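Local coordinates for phosphoethanolamine N-methyltransferase 1 (Haemonchus contortus, PDB 4KRG), which probably catalyses the S-adenosylmethionine-dependent methylation of phosphoethanolamine, a step in nematode phosphocholine biosynthesis, at residues R187-I199 against L252-K265. Numbering follows the deposited sequence.
Sequences RFSSLYIKLLRAI and LLNLFSQIWPAEQK
W260 lays its indole among K194, L191, L195 and A198, a knob-into-hole fit that joins helix 189-198 to residues 252-265 of helix 249-271 beside the Rossmann-like methyltransferase core. The axes of 189-198 and 252-265 approach to 10.0 Å, with 129° between their N-to-C directions. The lysine's aliphatic chain covers one indole face: K194 CE stands 3.7 Å from the centroid of the five-membered ring, a CH-pi contact made possible by the bend at chi3 that brings CE over the ring. L255 CB and the backbone N of F256 cover the opposite face, while A198 CB meets the rim in the ring plane. The L191 and W260 side chains slide past each other in opposite directions, L191 CD2 lying 3.5 Å from W260 CB; the other leucine methyl, CD1, meets the ring of P261. The backbone at W260 is reached through a wide pi-type turn at 255-259, next to the kink at P261. With CG turned anti to the backbone N (chi1 -169°), the F256 ring reaches across to helix 189-198, where L195 CD2 sits over its centre, 5° off the normal. R187 CD and NE pack on the CZ and CE2 side of that ring; the guanidinium is bonded in its plane to Y192 OH and salt-bridged to D136 of helix 136-149. L252 closes this end against L195, A198 and I199. At the other end, F188 CD2 lies 3.5 Å from Q264 CG; Q264 NE2 bonds to Y333 O, and Q264 OE1 accepts, on an in-plane lone pair, a short 2.5 Å hydrogen bond from S190 OG.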
loop_
_atom_site.group_PDB
_atom_site.type_symbol
_atom_site.label_atom_id
_atom_site.label_comp_id
_atom_site.label_asym_id
_atom_site.label_seq_id
_atom_site.Cartn_x
_atom_site.Cartn_y
_atom_site.Cartn_z
ATOM N N ARG A 187 -3.446 10.266 -7.373
ATOM C CA ARG A 187 -4.237 9.109 -7.780
ATOM C C ARG A 187 -4.686 8.294 -6.574
ATOM O O ARG A 187 -4.150 8.455 -5.483
ATOM C CB ARG A 187 -3.427 8.227 -8.731
ATOM C CG ARG A 187 -2.936 8.961 -9.976
ATOM C CD ARG A 187 -2.280 8.027 -10.968
ATOM N NE ARG A 187 -1.941 8.722 -12.207
ATOM C CZ ARG A 187 -0.779 9.321 -12.437
ATOM N NH1 ARG A 187 0.164 9.304 -11.515
ATOM N NH2 ARG A 187 -0.565 9.939 -13.590
ATOM N N PHE A 188 -5.668 7.424 -6.772
ATOM C CA PHE A 188 -6.072 6.493 -5.725
ATOM C C PHE A 188 -5.009 5.413 -5.569
ATOM O O PHE A 188 -4.468 4.930 -6.562
ATOM C CB PHE A 188 -7.387 5.814 -6.093
ATOM C CG PHE A 188 -8.486 6.762 -6.454
ATOM C CD1 PHE A 188 -8.622 7.978 -5.803
ATOM C CD2 PHE A 188 -9.393 6.426 -7.442
ATOM C CE1 PHE A 188 -9.648 8.848 -6.140
ATOM C CE2 PHE A 188 -10.422 7.284 -7.781
ATOM C CZ PHE A 188 -10.548 8.498 -7.130
ATOM N N SER A 189 -4.726 5.031 -4.324
ATOM C CA SER A 189 -3.735 3.997 -4.020
ATOM C C SER A 189 -4.012 2.699 -4.758
ATOM O O SER A 189 -3.090 2.006 -5.181
ATOM C CB SER A 189 -3.714 3.713 -2.522
ATOM O OG SER A 189 -5.028 3.505 -2.042
ATOM N N SER A 190 -5.291 2.374 -4.907
ATOM C CA SER A 190 -5.702 1.131 -5.555
ATOM C C SER A 190 -5.255 1.054 -7.018
ATOM O O SER A 190 -4.999 -0.032 -7.541
ATOM C CB SER A 190 -7.213 0.966 -5.450
ATOM O OG SER A 190 -7.868 2.128 -5.911
ATOM N N LEU A 191 -5.154 2.207 -7.671
ATOM C CA LEU A 191 -4.784 2.261 -9.083
ATOM C C LEU A 191 -3.322 1.897 -9.301
ATOM O O LEU A 191 -2.957 1.272 -10.301
ATOM C CB LEU A 191 -5.054 3.652 -9.646
ATOM C CG LEU A 191 -6.506 4.104 -9.529
ATOM C CD1 LEU A 191 -6.719 5.424 -10.242
ATOM C CD2 LEU A 191 -7.421 3.047 -10.096
ATOM N N TYR A 192 -2.476 2.317 -8.374
ATOM C CA TYR A 192 -1.075 1.974 -8.468
ATOM C C TYR A 192 -0.917 0.468 -8.292
ATOM O O TYR A 192 -0.275 -0.184 -9.105
ATOM C CB TYR A 192 -0.271 2.751 -7.437
ATOM C CG TYR A 192 -0.110 4.221 -7.760
ATOM C CD1 TYR A 192 0.545 4.626 -8.918
ATOM C CD2 TYR A 192 -0.574 5.202 -6.892
ATOM C CE1 TYR A 192 0.718 5.967 -9.209
ATOM C CE2 TYR A 192 -0.397 6.546 -7.173
ATOM C CZ TYR A 192 0.248 6.916 -8.333
ATOM O OH TYR A 192 0.415 8.244 -8.627
ATOM N N ILE A 193 -1.536 -0.088 -7.254
ATOM C CA ILE A 193 -1.441 -1.527 -6.994
ATOM C C ILE A 193 -1.939 -2.341 -8.189
ATOM O O ILE A 193 -1.262 -3.257 -8.648
ATOM C CB ILE A 193 -2.230 -1.947 -5.735
ATOM C CG1 ILE A 193 -1.750 -1.166 -4.509
ATOM C CG2 ILE A 193 -2.094 -3.441 -5.498
ATOM C CD1 ILE A 193 -2.732 -1.210 -3.343
ATOM N N LYS A 194 -3.113 -1.994 -8.706
ATOM C CA LYS A 194 -3.690 -2.726 -9.831
ATOM C C LYS A 194 -2.845 -2.615 -11.097
ATOM O O LYS A 194 -2.677 -3.597 -11.815
ATOM C CB LYS A 194 -5.139 -2.297 -10.088
ATOM C CG LYS A 194 -6.098 -2.705 -8.969
ATOM C CD LYS A 194 -7.562 -2.477 -9.334
ATOM C CE LYS A 194 -8.072 -3.514 -10.325
ATOM N NZ LYS A 194 -7.926 -4.897 -9.801
ATOM N N LEU A 195 -2.308 -1.431 -11.367
ATOM C CA LEU A 195 -1.455 -1.258 -12.544
ATOM C C LEU A 195 -0.235 -2.158 -12.450
ATOM O O LEU A 195 0.108 -2.843 -13.397
ATOM C CB LEU A 195 -1.021 0.198 -12.711
ATOM C CG LEU A 195 -0.011 0.435 -13.840
ATOM C CD1 LEU A 195 -0.546 -0.095 -15.160
ATOM C CD2 LEU A 195 0.340 1.901 -13.963
ATOM N N LEU A 196 0.400 -2.165 -11.288
ATOM C CA LEU A 196 1.586 -2.974 -11.078
ATOM C C LEU A 196 1.306 -4.457 -11.313
ATOM O O LEU A 196 2.069 -5.142 -11.994
ATOM C CB LEU A 196 2.144 -2.725 -9.674
ATOM C CG LEU A 196 2.801 -1.353 -9.473
ATOM C CD1 LEU A 196 2.904 -0.994 -7.994
ATOM C CD2 LEU A 196 4.179 -1.349 -10.106
ATOM N N ARG A 197 0.194 -4.938 -10.770
ATOM C CA ARG A 197 -0.177 -6.346 -10.884
ATOM C C ARG A 197 -0.569 -6.718 -12.309
ATOM O O ARG A 197 -0.434 -7.869 -12.713
ATOM C CB ARG A 197 -1.319 -6.689 -9.918
ATOM C CG ARG A 197 -0.967 -6.546 -8.439
ATOM C CD ARG A 197 -2.121 -6.983 -7.554
ATOM N NE ARG A 197 -2.321 -8.429 -7.597
ATOM C CZ ARG A 197 -3.418 -9.055 -7.183
ATOM N NH1 ARG A 197 -4.444 -8.364 -6.708
ATOM N NH2 ARG A 197 -3.497 -10.375 -7.257
ATOM N N ALA A 198 -1.047 -5.741 -13.072
ATOM C CA ALA A 198 -1.528 -5.997 -14.429
ATOM C C ALA A 198 -0.397 -6.215 -15.428
ATOM O O ALA A 198 -0.525 -7.030 -16.341
ATOM C CB ALA A 198 -2.425 -4.861 -14.902
ATOM N N ILE A 199 0.693 -5.472 -15.261
ATOM C CA ILE A 199 1.776 -5.446 -16.243
ATOM C C ILE A 199 2.316 -6.835 -16.599
ATOM O O ILE A 199 2.606 -7.655 -15.724
ATOM C CB ILE A 199 2.935 -4.522 -15.780
ATOM C CG1 ILE A 199 2.535 -3.056 -15.936
ATOM C CG2 ILE A 199 4.208 -4.784 -16.580
ATOM C CD1 ILE A 199 3.508 -2.081 -15.302
ATOM N N LEU A 252 -3.283 -1.121 -21.152
ATOM C CA LEU A 252 -3.086 -0.741 -19.761
ATOM C C LEU A 252 -3.674 0.634 -19.493
ATOM O O LEU A 252 -4.251 0.873 -18.435
ATOM C CB LEU A 252 -1.601 -0.742 -19.413
ATOM C CG LEU A 252 -0.954 -2.117 -19.273
ATOM C CD1 LEU A 252 0.563 -2.003 -19.217
ATOM C CD2 LEU A 252 -1.483 -2.817 -18.034
ATOM N N LEU A 253 -3.536 1.531 -20.463
ATOM C CA LEU A 253 -4.017 2.905 -20.329
ATOM C C LEU A 253 -5.532 2.976 -20.172
ATOM O O LEU A 253 -6.042 3.722 -19.337
ATOM C CB LEU A 253 -3.550 3.757 -21.516
ATOM C CG LEU A 253 -3.746 5.269 -21.396
ATOM C CD1 LEU A 253 -3.075 5.821 -20.152
ATOM C CD2 LEU A 253 -3.226 5.982 -22.631
ATOM N N ASN A 254 -6.251 2.190 -20.961
ATOM C CA ASN A 254 -7.701 2.113 -20.825
ATOM C C ASN A 254 -8.112 1.770 -19.404
ATOM O O ASN A 254 -9.013 2.384 -18.837
ATOM C CB ASN A 254 -8.272 1.061 -21.766
ATOM C CG ASN A 254 -9.767 0.891 -21.601
ATOM O OD1 ASN A 254 -10.503 1.871 -21.472
ATOM N ND2 ASN A 254 -10.222 -0.356 -21.584
ATOM N N LEU A 255 -7.442 0.779 -18.833
ATOM C CA LEU A 255 -7.750 0.347 -17.484
ATOM C C LEU A 255 -7.381 1.406 -16.450
ATOM O O LEU A 255 -8.191 1.769 -15.599
ATOM C CB LEU A 255 -7.030 -0.963 -17.184
ATOM C CG LEU A 255 -7.458 -2.135 -18.060
ATOM C CD1 LEU A 255 -6.598 -3.335 -17.775
ATOM C CD2 LEU A 255 -8.911 -2.470 -17.807
ATOM N N PHE A 256 -6.154 1.900 -16.538
ATOM C CA PHE A 256 -5.593 2.802 -15.542
ATOM C C PHE A 256 -6.301 4.158 -15.551
ATOM O O PHE A 256 -6.487 4.769 -14.503
ATOM C CB PHE A 256 -4.087 2.955 -15.810
ATOM C CG PHE A 256 -3.316 3.658 -14.719
ATOM C CD1 PHE A 256 -3.389 3.238 -13.399
ATOM C CD2 PHE A 256 -2.468 4.711 -15.034
ATOM C CE1 PHE A 256 -2.647 3.882 -12.410
ATOM C CE2 PHE A 256 -1.730 5.356 -14.055
ATOM C CZ PHE A 256 -1.820 4.942 -12.740
ATOM N N SER A 257 -6.712 4.614 -16.730
ATOM C CA SER A 257 -7.269 5.961 -16.886
ATOM C C SER A 257 -8.784 6.041 -16.759
ATOM O O SER A 257 -9.316 7.052 -16.302
ATOM C CB SER A 257 -6.863 6.567 -18.236
ATOM O OG SER A 257 -5.536 7.053 -18.207
ATOM N N GLN A 258 -9.475 4.985 -17.177
ATOM C CA GLN A 258 -10.937 5.009 -17.234
ATOM C C GLN A 258 -11.643 3.916 -16.417
ATOM O O GLN A 258 -12.413 4.222 -15.505
ATOM C CB GLN A 258 -11.410 4.967 -18.691
ATOM C CG GLN A 258 -11.974 6.290 -19.216
ATOM C CD GLN A 258 -10.931 7.392 -19.308
ATOM O OE1 GLN A 258 -9.907 7.241 -19.975
ATOM N NE2 GLN A 258 -11.192 8.511 -18.635
ATOM N N ILE A 259 -11.384 2.654 -16.749
ATOM C CA ILE A 259 -12.090 1.523 -16.142
ATOM C C ILE A 259 -11.941 1.441 -14.615
ATOM O O ILE A 259 -12.933 1.389 -13.879
ATOM C CB ILE A 259 -11.624 0.178 -16.739
ATOM C CG1 ILE A 259 -11.821 0.146 -18.261
ATOM C CG2 ILE A 259 -12.347 -0.980 -16.064
ATOM C CD1 ILE A 259 -13.273 0.074 -18.716
ATOM N N TRP A 260 -10.695 1.420 -14.150
ATOM C CA TRP A 260 -10.405 1.301 -12.723
ATOM C C TRP A 260 -10.861 2.489 -11.862
ATOM O O TRP A 260 -11.464 2.277 -10.812
ATOM C CB TRP A 260 -8.919 0.996 -12.488
ATOM C CG TRP A 260 -8.472 -0.342 -13.003
ATOM C CD1 TRP A 260 -9.260 -1.422 -13.295
ATOM C CD2 TRP A 260 -7.126 -0.739 -13.297
ATOM N NE1 TRP A 260 -8.483 -2.467 -13.742
ATOM C CE2 TRP A 260 -7.169 -2.069 -13.755
ATOM C CE3 TRP A 260 -5.887 -0.093 -13.214
ATOM C CZ2 TRP A 260 -6.020 -2.768 -14.129
ATOM C CZ3 TRP A 260 -4.751 -0.789 -13.581
ATOM C CH2 TRP A 260 -4.823 -2.111 -14.033
ATOM N N PRO A 261 -10.573 3.738 -12.285
ATOM C CA PRO A 261 -11.033 4.841 -11.427
ATOM C C PRO A 261 -12.554 4.865 -11.306
ATOM O O PRO A 261 -13.092 5.296 -10.287
ATOM C CB PRO A 261 -10.543 6.088 -12.166
ATOM C CG PRO A 261 -9.381 5.607 -12.983
ATOM C CD PRO A 261 -9.771 4.230 -13.422
ATOM N N ALA A 262 -13.231 4.388 -12.344
ATOM C CA ALA A 262 -14.678 4.285 -12.329
ATOM C C ALA A 262 -15.126 3.231 -11.321
ATOM O O ALA A 262 -16.023 3.477 -10.514
ATOM C CB ALA A 262 -15.191 3.944 -13.711
ATOM N N GLU A 263 -14.504 2.057 -11.375
ATOM C CA GLU A 263 -14.828 0.980 -10.451
ATOM C C GLU A 263 -14.528 1.382 -9.020
ATOM O O GLU A 263 -15.275 1.034 -8.118
ATOM C CB GLU A 263 -14.091 -0.310 -10.826
ATOM C CG GLU A 263 -14.551 -0.909 -12.153
ATOM C CD GLU A 263 -13.682 -2.067 -12.634
ATOM O OE1 GLU A 263 -12.619 -2.330 -12.031
ATOM O OE2 GLU A 263 -14.068 -2.717 -13.629
ATOM N N GLN A 264 -13.440 2.116 -8.808
ATOM C CA GLN A 264 -13.137 2.632 -7.478
ATOM C C GLN A 264 -14.248 3.540 -6.984
ATOM O O GLN A 264 -14.696 3.416 -5.845
ATOM C CB GLN A 264 -11.815 3.396 -7.449
ATOM C CG GLN A 264 -11.490 3.971 -6.078
ATOM C CD GLN A 264 -11.262 2.897 -5.026
ATOM O OE1 GLN A 264 -10.190 2.301 -4.959
ATOM N NE2 GLN A 264 -12.273 2.645 -4.199
ATOM N N LYS A 265 -14.700 4.448 -7.843
ATOM C CA LYS A 265 -15.744 5.390 -7.446
ATOM C C LYS A 265 -17.037 4.712 -6.992
ATOM O O LYS A 265 -17.690 5.188 -6.063
ATOM C CB LYS A 265 -16.034 6.423 -8.542
ATOM C CG LYS A 265 -15.026 7.570 -8.648
ATOM C CD LYS A 265 -14.481 8.017 -7.286
ATOM C CE LYS A 265 -15.526 8.688 -6.398
ATOM N NZ LYS A 265 -14.984 8.936 -5.033
#